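Local coordinates for protein insecticidal Delta-Endotoxin Cry8Ea1 (Bacillus Thuringiensis, PDB 3EB7) that is toxic to the soil-dwelling larvae of Holotrichia parallela, probably by forming pores in gut cell membranes as related three-domain Cry toxins do, at residues Leu193-Ala198 against Ala260-Asn264; Trp256-Pro261 against Ile422-Val427; Pro310-Ser314 against Val454-Asp458; Val515-Gly519 against Phe555-Thr561. All blocks are in the same frame, centred on the assembly; numbering follows the deposited sequence.

Interaction 1. Residues Leu193-Ala198 against Ala260-Asn264; sequences LKGSNA and APSFN
The backbone N of Phe263 gives the one strong direct hydrogen bond of this contact, to Ser196 O at 2.9 Å, nearly straight at hydrogen (167°). A water makes a second link: it accepts from Ala198 N at 2.9 Å and can donate to Pro261 O. At the exposed end, the long chain of Lys194 turns at its last torsion and brings NZ to Asn264 OD1, a weak bond of 3.3 Å.

Between these polar links lies the ring of Phe263. With CG anti to the backbone N (chi1 -170°), the ring is swung back over the 193-198 loop. Gly195 N sits 3.4 Å above one face of the Phe263 ring, displaced toward its rim, and Gly195 O presses on Phe263 CB, also at 3.4 Å. Lys194 crosses the ring at about a right angle, CG lying 3.9 Å from Phe263 CE2. Farther along, the methyls of Ala198 and Ala260 touch, CB to CB, at 3.8 Å.

Both segments lead into helices. Asn197 is the N-cap of helix 198-220, its OD1 taking the N-H of Gln200, while Ser262 holds the N-cap position of helix 263-270 and bonds through OG to Thr265. Trp201 and Tyr204 of helix 198-220 meet the Phe263 ring edge-to-face, and Leu266 of helix 263-270 packs on Ala198, so the helical N-terminal domain is joined to the opening of the next domain.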
loop_
_atom_site.group_PDB
_atom_site.type_symbol
_atom_site.label_atom_id
_atom_site.label_comp_id
_atom_site.label_asym_id
_atom_site.label_seq_id
_atom_site.Cartn_x
_atom_site.Cartn_y
_atom_site.Cartn_z
ATOM N N LEU A 193 9.824 8.310 -16.169
ATOM C CA LEU A 193 8.831 7.719 -17.044
ATOM C C LEU A 193 7.756 8.717 -17.516
ATOM O O LEU A 193 6.934 8.376 -18.348
ATOM C CB LEU A 193 8.231 6.488 -16.395
ATOM C CG LEU A 193 9.063 5.194 -16.361
ATOM C CD1 LEU A 193 8.359 4.194 -15.528
ATOM C CD2 LEU A 193 9.346 4.583 -17.713
ATOM N N LYS A 194 7.763 9.946 -17.000
ATOM C CA LYS A 194 6.776 10.964 -17.412
ATOM C C LYS A 194 6.944 11.279 -18.905
ATOM O O LYS A 194 8.043 11.561 -19.355
ATOM C CB LYS A 194 6.933 12.225 -16.581
ATOM C CG LYS A 194 5.755 13.154 -16.584
ATOM C CD LYS A 194 6.053 14.342 -15.685
ATOM C CE LYS A 194 4.851 15.279 -15.467
ATOM N NZ LYS A 194 4.164 15.661 -16.757
ATOM N N GLY A 195 5.858 11.192 -19.672
ATOM C CA GLY A 195 5.920 11.370 -21.106
ATOM C C GLY A 195 4.882 12.338 -21.608
ATOM O O GLY A 195 4.425 13.207 -20.872
ATOM N N SER A 196 4.493 12.182 -22.861
ATOM C CA SER A 196 3.529 13.068 -23.469
ATOM C C SER A 196 2.316 12.312 -24.052
ATOM O O SER A 196 1.256 12.923 -24.238
ATOM C CB SER A 196 4.226 13.847 -24.568
ATOM O OG SER A 196 4.655 12.916 -25.572
ATOM N N ASN A 197 2.452 11.003 -24.332
ATOM C CA ASN A 197 1.329 10.273 -24.949
ATOM C C ASN A 197 0.698 9.231 -24.041
ATOM O O ASN A 197 1.197 8.944 -22.957
ATOM C CB ASN A 197 1.707 9.675 -26.329
ATOM C CG ASN A 197 2.772 8.601 -26.214
ATOM O OD1 ASN A 197 2.804 7.830 -25.236
ATOM N ND2 ASN A 197 3.654 8.538 -27.196
ATOM N N ALA A 198 -0.397 8.637 -24.504
ATOM C CA ALA A 198 -1.176 7.693 -23.677
ATOM C C ALA A 198 -0.440 6.371 -23.399
ATOM O O ALA A 198 -0.601 5.800 -22.347
ATOM C CB ALA A 198 -2.580 7.453 -24.303
ATOM N N ALA A 260 -5.555 8.748 -28.690
ATOM C CA ALA A 260 -6.090 8.994 -27.355
ATOM C C ALA A 260 -5.509 10.311 -26.839
ATOM O O ALA A 260 -4.590 10.818 -27.441
ATOM C CB ALA A 260 -5.710 7.866 -26.452
ATOM N N PRO A 261 -6.055 10.861 -25.727
ATOM C CA PRO A 261 -5.535 12.118 -25.143
ATOM C C PRO A 261 -4.059 12.039 -24.649
ATOM O O PRO A 261 -3.511 10.963 -24.448
ATOM C CB PRO A 261 -6.479 12.377 -23.945
ATOM C CG PRO A 261 -7.620 11.518 -24.143
ATOM C CD PRO A 261 -7.218 10.357 -24.978
ATOM N N SER A 262 -3.454 13.185 -24.436
ATOM C CA SER A 262 -2.104 13.283 -23.935
ATOM C C SER A 262 -1.979 12.625 -22.572
ATOM O O SER A 262 -2.990 12.375 -21.901
ATOM C CB SER A 262 -1.736 14.745 -23.773
ATOM O OG SER A 262 -2.577 15.301 -22.782
ATOM N N PHE A 263 -0.722 12.354 -22.205
ATOM C CA PHE A 263 -0.294 11.998 -20.863
ATOM C C PHE A 263 -1.000 12.810 -19.750
ATOM O O PHE A 263 -1.635 12.217 -18.839
ATOM C CB PHE A 263 1.221 12.192 -20.721
ATOM C CG PHE A 263 1.789 11.621 -19.433
ATOM C CD1 PHE A 263 2.420 10.373 -19.433
ATOM C CD2 PHE A 263 1.674 12.310 -18.226
ATOM C CE1 PHE A 263 2.929 9.836 -18.259
ATOM C CE2 PHE A 263 2.174 11.778 -17.036
ATOM C CZ PHE A 263 2.811 10.538 -17.056
ATOM N N ASN A 264 -0.846 14.145 -19.808
ATOM C CA ASN A 264 -1.408 15.037 -18.784
ATOM C C ASN A 264 -2.913 14.932 -18.719
ATOM O O ASN A 264 -3.493 14.999 -17.617
ATOM C CB ASN A 264 -1.014 16.495 -18.972
ATOM C CG ASN A 264 0.478 16.743 -18.761
ATOM O OD1 ASN A 264 1.160 16.017 -18.033
ATOM N ND2 ASN A 264 0.987 17.798 -19.398
HETATM O O HOH W 1 -1.820 9.915 -26.636
#

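Interaction 2. Residues Trp256-Pro261 against Ile422-Val427; sequences WYDSAP and IRNPDV
Trp256 and Pro425 bring the two backbones nearest, with CA atoms 6.2 Å apart, and no hydrogen bond passes between the segments. Residues 422-427 form the tight end of a beta hairpin: Ile422 and Val427 exchange two backbone hydrogen bonds, and a cis peptide before Pro425 helps fold the chain between them. The 256-261 segment is an irregular loop lying against that end.

The proline ring of Pro425 wedges into the loop. Its CG stands 3.3 Å from Trp256 O and also meets the indole at its edge, near the ring plane, 3.8 Å from Trp256 CE3. Pro425 CD lies 3.5 Å from Ser259 O and touches Ala260 CB at 4.0 Å. Val427 approaches differently: its CG1 is anti to the backbone N (chi1 -177°), which leaves CG2 to lie 3.5 Å above one face of the Trp256 indole. Tyr257 CB backs the opposite face. Ile422 extends CD1 across to Trp256 CZ3 at 4.0 Å, and the same methyl reaches the proline ring of Pro261 at CD.

Trp256 lies between the hairpin end of strands 414-422 and 427-434 and the helices: Val202 of helix 198-220 and Leu266 of helix 263-270 pack on it, with Pro246 and Ile250 from a preceding loop.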
loop_
_atom_site.group_PDB
_atom_site.type_symbol
_atom_site.label_atom_id
_atom_site.label_comp_id
_atom_site.label_asym_id
_atom_site.label_seq_id
_atom_site.Cartn_x
_atom_site.Cartn_y
_atom_site.Cartn_z
ATOM N N TRP A 256 -5.758 0.832 -27.941
ATOM C CA TRP A 256 -6.680 1.917 -27.603
ATOM C C TRP A 256 -5.953 3.272 -27.594
ATOM O O TRP A 256 -6.524 4.300 -27.980
ATOM C CB TRP A 256 -7.409 1.628 -26.266
ATOM C CG TRP A 256 -6.523 1.658 -25.049
ATOM C CD1 TRP A 256 -5.889 0.600 -24.459
ATOM C CD2 TRP A 256 -6.167 2.821 -24.280
ATOM N NE1 TRP A 256 -5.193 1.020 -23.349
ATOM C CE2 TRP A 256 -5.335 2.380 -23.222
ATOM C CE3 TRP A 256 -6.489 4.190 -24.379
ATOM C CZ2 TRP A 256 -4.794 3.256 -22.284
ATOM C CZ3 TRP A 256 -5.965 5.063 -23.462
ATOM C CH2 TRP A 256 -5.143 4.593 -22.399
ATOM N N TYR A 257 -4.681 3.245 -27.210
ATOM C CA TYR A 257 -3.854 4.444 -27.024
ATOM C C TYR A 257 -3.174 4.942 -28.280
ATOM O O TYR A 257 -2.368 5.865 -28.240
ATOM C CB TYR A 257 -2.820 4.196 -25.924
ATOM C CG TYR A 257 -1.904 2.989 -26.093
ATOM C CD1 TYR A 257 -1.135 2.811 -27.251
ATOM C CD2 TYR A 257 -1.740 2.085 -25.060
ATOM C CE1 TYR A 257 -0.269 1.741 -27.390
ATOM C CE2 TYR A 257 -0.889 0.999 -25.183
ATOM C CZ TYR A 257 -0.170 0.831 -26.348
ATOM O OH TYR A 257 0.673 -0.225 -26.472
ATOM N N ASP A 258 -3.501 4.316 -29.401
ATOM C CA ASP A 258 -3.021 4.752 -30.721
ATOM C C ASP A 258 -3.607 6.108 -31.050
ATOM O O ASP A 258 -2.988 6.901 -31.749
ATOM C CB ASP A 258 -3.501 3.783 -31.812
ATOM C CG ASP A 258 -2.648 2.524 -31.915
ATOM O OD1 ASP A 258 -1.553 2.451 -31.282
ATOM O OD2 ASP A 258 -3.110 1.605 -32.657
ATOM N N SER A 259 -4.842 6.346 -30.615
ATOM C CA SER A 259 -5.445 7.656 -30.843
ATOM C C SER A 259 -6.238 8.079 -29.615
ATOM O O SER A 259 -7.410 7.791 -29.486
ATOM C CB SER A 259 -6.266 7.652 -32.126
ATOM O OG SER A 259 -6.683 8.961 -32.460
ATOM N N ALA A 260 -5.555 8.748 -28.690
ATOM C CA ALA A 260 -6.090 8.994 -27.355
ATOM C C ALA A 260 -5.509 10.311 -26.839
ATOM O O ALA A 260 -4.590 10.818 -27.441
ATOM C CB ALA A 260 -5.710 7.866 -26.452
ATOM N N PRO A 261 -6.055 10.861 -25.727
ATOM C CA PRO A 261 -5.535 12.118 -25.143
ATOM C C PRO A 261 -4.059 12.039 -24.649
ATOM O O PRO A 261 -3.511 10.963 -24.448
ATOM C CB PRO A 261 -6.479 12.377 -23.945
ATOM C CG PRO A 261 -7.620 11.518 -24.143
ATOM C CD PRO A 261 -7.218 10.357 -24.978
ATOM N N ILE A 422 -12.484 7.517 -19.720
ATOM C CA ILE A 422 -12.433 8.472 -20.827
ATOM C C ILE A 422 -13.284 7.915 -21.964
ATOM O O ILE A 422 -13.522 6.709 -22.021
ATOM C CB ILE A 422 -10.970 8.727 -21.359
ATOM C CG1 ILE A 422 -10.363 7.436 -21.926
ATOM C CG2 ILE A 422 -10.094 9.300 -20.275
ATOM C CD1 ILE A 422 -8.955 7.566 -22.511
ATOM N N ARG A 423 -13.696 8.798 -22.874
ATOM C CA ARG A 423 -14.463 8.484 -24.088
ATOM C C ARG A 423 -13.558 8.546 -25.312
ATOM O O ARG A 423 -12.565 9.264 -25.297
ATOM C CB ARG A 423 -15.568 9.527 -24.298
ATOM C CG ARG A 423 -16.965 9.132 -23.775
ATOM C CD ARG A 423 -17.521 8.003 -24.594
ATOM N NE ARG A 423 -18.844 8.296 -25.092
ATOM C CZ ARG A 423 -19.484 7.608 -26.035
ATOM N NH1 ARG A 423 -18.944 6.535 -26.635
ATOM N NH2 ARG A 423 -20.691 8.031 -26.374
ATOM N N ASN A 424 -13.934 7.821 -26.381
ATOM C CA ASN A 424 -13.230 7.835 -27.679
ATOM C C ASN A 424 -11.737 7.961 -27.558
ATOM O O ASN A 424 -11.207 9.049 -27.828
ATOM C CB ASN A 424 -13.676 8.996 -28.579
ATOM C CG ASN A 424 -15.156 9.215 -28.577
ATOM O OD1 ASN A 424 -15.604 10.368 -28.714
ATOM N ND2 ASN A 424 -15.938 8.137 -28.430
ATOM N N PRO A 425 -11.051 6.863 -27.186
ATOM C CA PRO A 425 -11.640 5.525 -26.966
ATOM C C PRO A 425 -12.329 5.361 -25.577
ATOM O O PRO A 425 -11.933 6.023 -24.615
ATOM C CB PRO A 425 -10.437 4.608 -27.101
ATOM C CG PRO A 425 -9.298 5.442 -26.603
ATOM C CD PRO A 425 -9.603 6.874 -26.953
ATOM N N ASP A 426 -13.359 4.512 -25.499
ATOM C CA ASP A 426 -14.151 4.319 -24.267
ATOM C C ASP A 426 -13.404 3.354 -23.360
ATOM O O ASP A 426 -13.455 2.114 -23.550
ATOM C CB ASP A 426 -15.552 3.792 -24.594
ATOM C CG ASP A 426 -16.330 4.722 -25.552
ATOM O OD1 ASP A 426 -16.090 5.957 -25.531
ATOM O OD2 ASP A 426 -17.198 4.231 -26.318
ATOM N N VAL A 427 -12.647 3.933 -22.432
ATOM C CA VAL A 427 -11.750 3.169 -21.597
ATOM C C VAL A 427 -11.876 3.512 -20.094
ATOM O O VAL A 427 -11.543 4.622 -19.682
ATOM C CB VAL A 427 -10.247 3.316 -22.040
ATOM C CG1 VAL A 427 -9.369 2.442 -21.194
ATOM C CG2 VAL A 427 -10.041 2.973 -23.496
#

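Interaction 3. Residues Pro310-Ser314 against Val454-Asp458; sequences PIGGS and VKASD
Ser457 pushes its CB against the turn at Pro310-Gly313, 3.1 Å from Ile311 O and 3.5 Å from Gly312 O. Its OG takes the position between backbone N and carbonyl carbon (chi1 65°), where it is held by Val486 O, so CB and not the hydroxyl does the touching here. Ile311 has CG1 beside its backbone N and then runs out almost straight (chi2 163°), carrying Ile311 CD1 to 3.6 Å from Lys455 NZ, with CE at hardly more. Lys455 sets CG beside its backbone N, is extended at the second torsion and bends at the third (chi3 90°). Its ammonium group is engaged by Asp438 in a salt bridge and by Asn441 and Gln237 in hydrogen bonds, while the isoleucine crosses it at a slant. Pro310 contributes CB, 3.6 Å from Ala456 O.

Pro310 to Gly313 is a type II beta turn, closed by Gly313 N to Pro310 O, with Gly312 at positive phi. The CA atoms come nearest at Gly313 and Ser457, and with no side chain on the glycine, Ser457 O reaches Gly313 CA at 3.3 Å in a CA-H...O contact. No direct hydrogen bond crosses; three waters do that work, joining Ile311 O to Lys455 O, Ile311 N to Ala456 O, and Ser314 N to Ser457 O.

The turn links strands 296-310 and 316-321 of the second domain's beta prism, whereas 454-458 follows strand 448-452 of the C-terminal domain. Strand 482-491 backs the seam, its Arg488 touching Ile311 and its Ile487 touching Ala456.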
loop_
_atom_site.group_PDB
_atom_site.type_symbol
_atom_site.label_atom_id
_atom_site.label_comp_id
_atom_site.label_asym_id
_atom_site.label_seq_id
_atom_site.Cartn_x
_atom_site.Cartn_y
_atom_site.Cartn_z
ATOM N N PRO A 310 -17.015 7.621 2.467
ATOM C CA PRO A 310 -16.058 7.541 3.594
ATOM C C PRO A 310 -16.688 6.773 4.768
ATOM O O PRO A 310 -17.932 6.727 4.883
ATOM C CB PRO A 310 -15.851 9.020 4.019
ATOM C CG PRO A 310 -16.381 9.846 2.941
ATOM C CD PRO A 310 -17.427 9.014 2.199
ATOM N N ILE A 311 -15.868 6.241 5.673
ATOM C CA ILE A 311 -16.420 5.479 6.802
ATOM C C ILE A 311 -17.365 6.346 7.657
ATOM O O ILE A 311 -16.946 7.306 8.326
ATOM C CB ILE A 311 -15.335 4.781 7.639
ATOM C CG1 ILE A 311 -14.539 3.781 6.788
ATOM C CG2 ILE A 311 -15.942 4.049 8.841
ATOM C CD1 ILE A 311 -13.208 3.358 7.421
ATOM N N GLY A 312 -18.649 6.011 7.616
ATOM C CA GLY A 312 -19.629 6.726 8.403
ATOM C C GLY A 312 -19.912 8.119 7.858
ATOM O O GLY A 312 -20.413 8.937 8.589
ATOM N N GLY A 313 -19.576 8.403 6.590
ATOM C CA GLY A 313 -19.872 9.693 6.032
ATOM C C GLY A 313 -21.008 9.726 5.023
ATOM O O GLY A 313 -21.788 8.764 4.883
ATOM N N SER A 314 -21.112 10.854 4.318
ATOM C CA SER A 314 -22.129 11.031 3.274
ATOM C C SER A 314 -21.722 10.268 2.013
ATOM O O SER A 314 -20.542 10.108 1.740
ATOM C CB SER A 314 -22.230 12.511 2.907
ATOM O OG SER A 314 -22.646 13.245 4.025
ATOM N N VAL A 454 -6.975 10.095 7.388
ATOM C CA VAL A 454 -7.648 10.115 6.089
ATOM C C VAL A 454 -8.892 9.183 6.104
ATOM O O VAL A 454 -9.751 9.270 5.231
ATOM C CB VAL A 454 -6.631 9.870 4.923
ATOM C CG1 VAL A 454 -6.145 8.395 4.845
ATOM C CG2 VAL A 454 -7.178 10.373 3.591
ATOM N N LYS A 455 -9.023 8.369 7.143
ATOM C CA LYS A 455 -10.202 7.526 7.345
ATOM C C LYS A 455 -11.322 8.218 8.132
ATOM O O LYS A 455 -12.126 7.550 8.794
ATOM C CB LYS A 455 -9.816 6.205 8.048
ATOM C CG LYS A 455 -8.659 5.436 7.387
ATOM C CD LYS A 455 -8.630 4.046 8.035
ATOM C CE LYS A 455 -9.524 3.046 7.264
ATOM N NZ LYS A 455 -9.990 1.902 8.090
ATOM N N ALA A 456 -11.343 9.551 8.108
ATOM C CA ALA A 456 -12.445 10.329 8.709
ATOM C C ALA A 456 -13.698 10.287 7.868
ATOM O O ALA A 456 -13.651 10.067 6.640
ATOM C CB ALA A 456 -12.030 11.746 8.921
ATOM N N SER A 457 -14.840 10.508 8.523
ATOM C CA SER A 457 -16.137 10.459 7.859
ATOM C C SER A 457 -16.392 11.701 7.036
ATOM O O SER A 457 -17.328 11.723 6.230
ATOM C CB SER A 457 -17.257 10.315 8.900
ATOM O OG SER A 457 -17.346 11.473 9.744
ATOM N N ASP A 458 -15.596 12.743 7.248
ATOM C CA ASP A 458 -15.796 14.050 6.588
ATOM C C ASP A 458 -14.660 15.042 6.990
ATOM O O ASP A 458 -13.718 14.675 7.702
ATOM C CB ASP A 458 -17.117 14.687 7.069
ATOM C CG ASP A 458 -17.076 15.069 8.568
ATOM O OD1 ASP A 458 -18.135 15.419 9.124
ATOM O OD2 ASP A 458 -15.991 15.050 9.200
HETATM O O HOH W 2 -14.660 7.750 9.987
HETATM O O HOH W 3 -13.293 7.113 5.627
HETATM O O HOH W 4 -18.990 12.786 4.407
#

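Interaction 4. Residues Val515-Gly519 against Phe555-Thr561; sequences VVRGG and FNQAQDT
Arg517 fills the tight part of this contact, folded between Phe555, Asn556 and Asp560. CG anti to the backbone N (chi1 -173°), followed by bends at the next two torsions, lays the chain over these residues: Arg517 CG rests 3.7 Å from Phe555 CD2, and CD packs against Asp560 OD2. Beyond it, OD1 of the exposed Asn556 lies over one face of the guanidinium, 3.5 Å above its centre. No N-H is aimed at that oxygen; NE is spent on Thr554 O instead. Beside it, Gly518 fits closely, with CA 3.3 Å from Asp560 OD1 and its N-H bonded almost straight (172°) to Thr561 O at 3.2 Å.

The other side is looser and wetter. Strands 515-517 and 559-561 run roughly antiparallel (152°); their axes approach to 7.8 Å, and a water bridges the two segments: it donates to Val516 O, accepts from Gly519 N and hydrogen-bonds to Thr561 OG1 at 2.8 Å. Gly519 is exposed here.

Asp560 organises its own loop. Its OD2 takes Asn556 N nearly along the C-O axis at 2.7 Å, and OD1 takes Thr561 N, so the carboxylate is gripped from both oxygens by its own loop. Arg517 NE is 4.2 Å from Asp560 OD2, with the oxygen well out of the guanidinium plane. The pair probably attracts by charge alone, without a salt bridge; the positive group probably steadies the buried carboxylate, while backbone N-H groups do the actual bonding, at this end of two neighbouring strands of the C-terminal beta sandwich.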
loop_
_atom_site.group_PDB
_atom_site.type_symbol
_atom_site.label_atom_id
_atom_site.label_comp_id
_atom_site.label_asym_id
_atom_site.label_seq_id
_atom_site.Cartn_x
_atom_site.Cartn_y
_atom_site.Cartn_z
ATOM N N VAL A 515 -7.105 16.247 21.256
ATOM C CA VAL A 515 -7.859 15.071 20.889
ATOM C C VAL A 515 -9.246 15.218 21.499
ATOM O O VAL A 515 -9.378 15.358 22.709
ATOM C CB VAL A 515 -7.171 13.829 21.487
ATOM C CG1 VAL A 515 -7.865 12.542 21.027
ATOM C CG2 VAL A 515 -5.690 13.841 21.093
ATOM N N VAL A 516 -10.259 15.246 20.643
ATOM C CA VAL A 516 -11.643 15.336 21.068
ATOM C C VAL A 516 -12.286 13.924 20.910
ATOM O O VAL A 516 -12.335 13.317 19.813
ATOM C CB VAL A 516 -12.377 16.448 20.249
ATOM C CG1 VAL A 516 -13.827 16.607 20.652
ATOM C CG2 VAL A 516 -11.627 17.795 20.342
ATOM N N ARG A 517 -12.727 13.389 22.031
ATOM C CA ARG A 517 -13.392 12.105 22.063
ATOM C C ARG A 517 -14.877 12.284 22.362
ATOM O O ARG A 517 -15.269 12.899 23.379
ATOM C CB ARG A 517 -12.748 11.165 23.088
ATOM C CG ARG A 517 -13.326 9.745 23.030
ATOM C CD ARG A 517 -14.554 9.569 23.903
ATOM N NE ARG A 517 -14.182 9.387 25.309
ATOM C CZ ARG A 517 -14.322 10.309 26.267
ATOM N NH1 ARG A 517 -14.830 11.516 26.000
ATOM N NH2 ARG A 517 -13.965 10.018 27.501
ATOM N N GLY A 518 -15.700 11.706 21.483
ATOM C CA GLY A 518 -17.141 11.810 21.591
ATOM C C GLY A 518 -17.685 13.231 21.698
ATOM O O GLY A 518 -18.796 13.418 22.189
ATOM N N GLY A 519 -16.926 14.230 21.249
ATOM C CA GLY A 519 -17.332 15.638 21.382
ATOM C C GLY A 519 -16.619 16.437 22.481
ATOM O O GLY A 519 -16.646 17.677 22.493
ATOM N N PHE A 555 -13.411 5.360 26.017
ATOM C CA PHE A 555 -14.534 5.681 25.161
ATOM C C PHE A 555 -15.873 5.626 25.909
ATOM O O PHE A 555 -16.022 4.910 26.875
ATOM C CB PHE A 555 -14.527 4.779 23.922
ATOM C CG PHE A 555 -13.354 5.030 23.024
ATOM C CD1 PHE A 555 -12.230 4.210 23.086
ATOM C CD2 PHE A 555 -13.361 6.104 22.161
ATOM C CE1 PHE A 555 -11.138 4.454 22.296
ATOM C CE2 PHE A 555 -12.291 6.355 21.360
ATOM C CZ PHE A 555 -11.161 5.533 21.424
ATOM N N ASN A 556 -16.849 6.374 25.436
ATOM C CA ASN A 556 -18.172 6.434 26.013
ATOM C C ASN A 556 -19.021 5.224 25.586
ATOM O O ASN A 556 -19.777 4.646 26.392
ATOM C CB ASN A 556 -18.862 7.732 25.570
ATOM C CG ASN A 556 -18.149 8.994 26.055
ATOM O OD1 ASN A 556 -17.468 8.984 27.075
ATOM N ND2 ASN A 556 -18.339 10.102 25.331
ATOM N N GLN A 557 -18.921 4.851 24.313
ATOM C CA GLN A 557 -19.743 3.761 23.808
ATOM C C GLN A 557 -19.051 3.013 22.686
ATOM O O GLN A 557 -17.929 3.393 22.291
ATOM C CB GLN A 557 -21.145 4.244 23.414
ATOM C CG GLN A 557 -21.270 4.861 22.080
ATOM C CD GLN A 557 -21.094 6.356 22.083
ATOM O OE1 GLN A 557 -20.160 6.886 22.683
ATOM N NE2 GLN A 557 -21.990 7.057 21.384
ATOM N N ALA A 558 -19.714 1.943 22.211
ATOM C CA ALA A 558 -19.163 1.037 21.203
ATOM C C ALA A 558 -18.913 1.771 19.876
ATOM O O ALA A 558 -17.928 1.528 19.195
ATOM C CB ALA A 558 -20.073 -0.161 21.020
ATOM N N GLN A 559 -19.796 2.702 19.553
ATOM C CA GLN A 559 -19.690 3.505 18.361
ATOM C C GLN A 559 -19.326 4.896 18.850
ATOM O O GLN A 559 -20.204 5.633 19.298
ATOM C CB GLN A 559 -21.036 3.541 17.632
ATOM C CG GLN A 559 -21.316 2.333 16.733
ATOM C CD GLN A 559 -21.647 1.085 17.517
ATOM O OE1 GLN A 559 -22.771 0.957 18.052
ATOM N NE2 GLN A 559 -20.678 0.130 17.584
ATOM N N ASP A 560 -18.032 5.231 18.804
ATOM C CA ASP A 560 -17.524 6.507 19.314
ATOM C C ASP A 560 -16.786 7.286 18.213
ATOM O O ASP A 560 -16.610 6.793 17.085
ATOM C CB ASP A 560 -16.640 6.285 20.568
ATOM C CG ASP A 560 -16.886 7.343 21.682
ATOM O OD1 ASP A 560 -17.272 8.496 21.419
ATOM O OD2 ASP A 560 -16.666 7.028 22.847
ATOM N N THR A 561 -16.409 8.521 18.510
ATOM C CA THR A 561 -15.728 9.334 17.526
ATOM C C THR A 561 -14.442 9.845 18.101
ATOM O O THR A 561 -14.299 9.899 19.307
ATOM C CB THR A 561 -16.551 10.537 17.083
ATOM O OG1 THR A 561 -16.916 11.271 18.236
ATOM C CG2 THR A 561 -17.811 10.106 16.369
HETATM O O HOH W 5 -15.302 13.471 18.686
#

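Overall arrangement
Interactions 1 and 2 form one neighbourhood: they share Ala260 and Pro261, and Ala198 packs on Trp256 and Tyr257. Between them the loop leading into helix 263-270 meets the N-terminal helical domain and a hairpin of the second domain. The first lies at the surface and mixes hydrogen bonds with packing; the second is more buried, has no hydrogen bond across its segments and rests on apolar packing round an indole. Interaction 3, about 33 Å from both between centres, joins the second domain to the third and is bridged by waters. Interaction 4, its centre about 15 Å from that of interaction 3, stays inside the third domain and relies on backbone bonding and a folded arginine near a carboxylate.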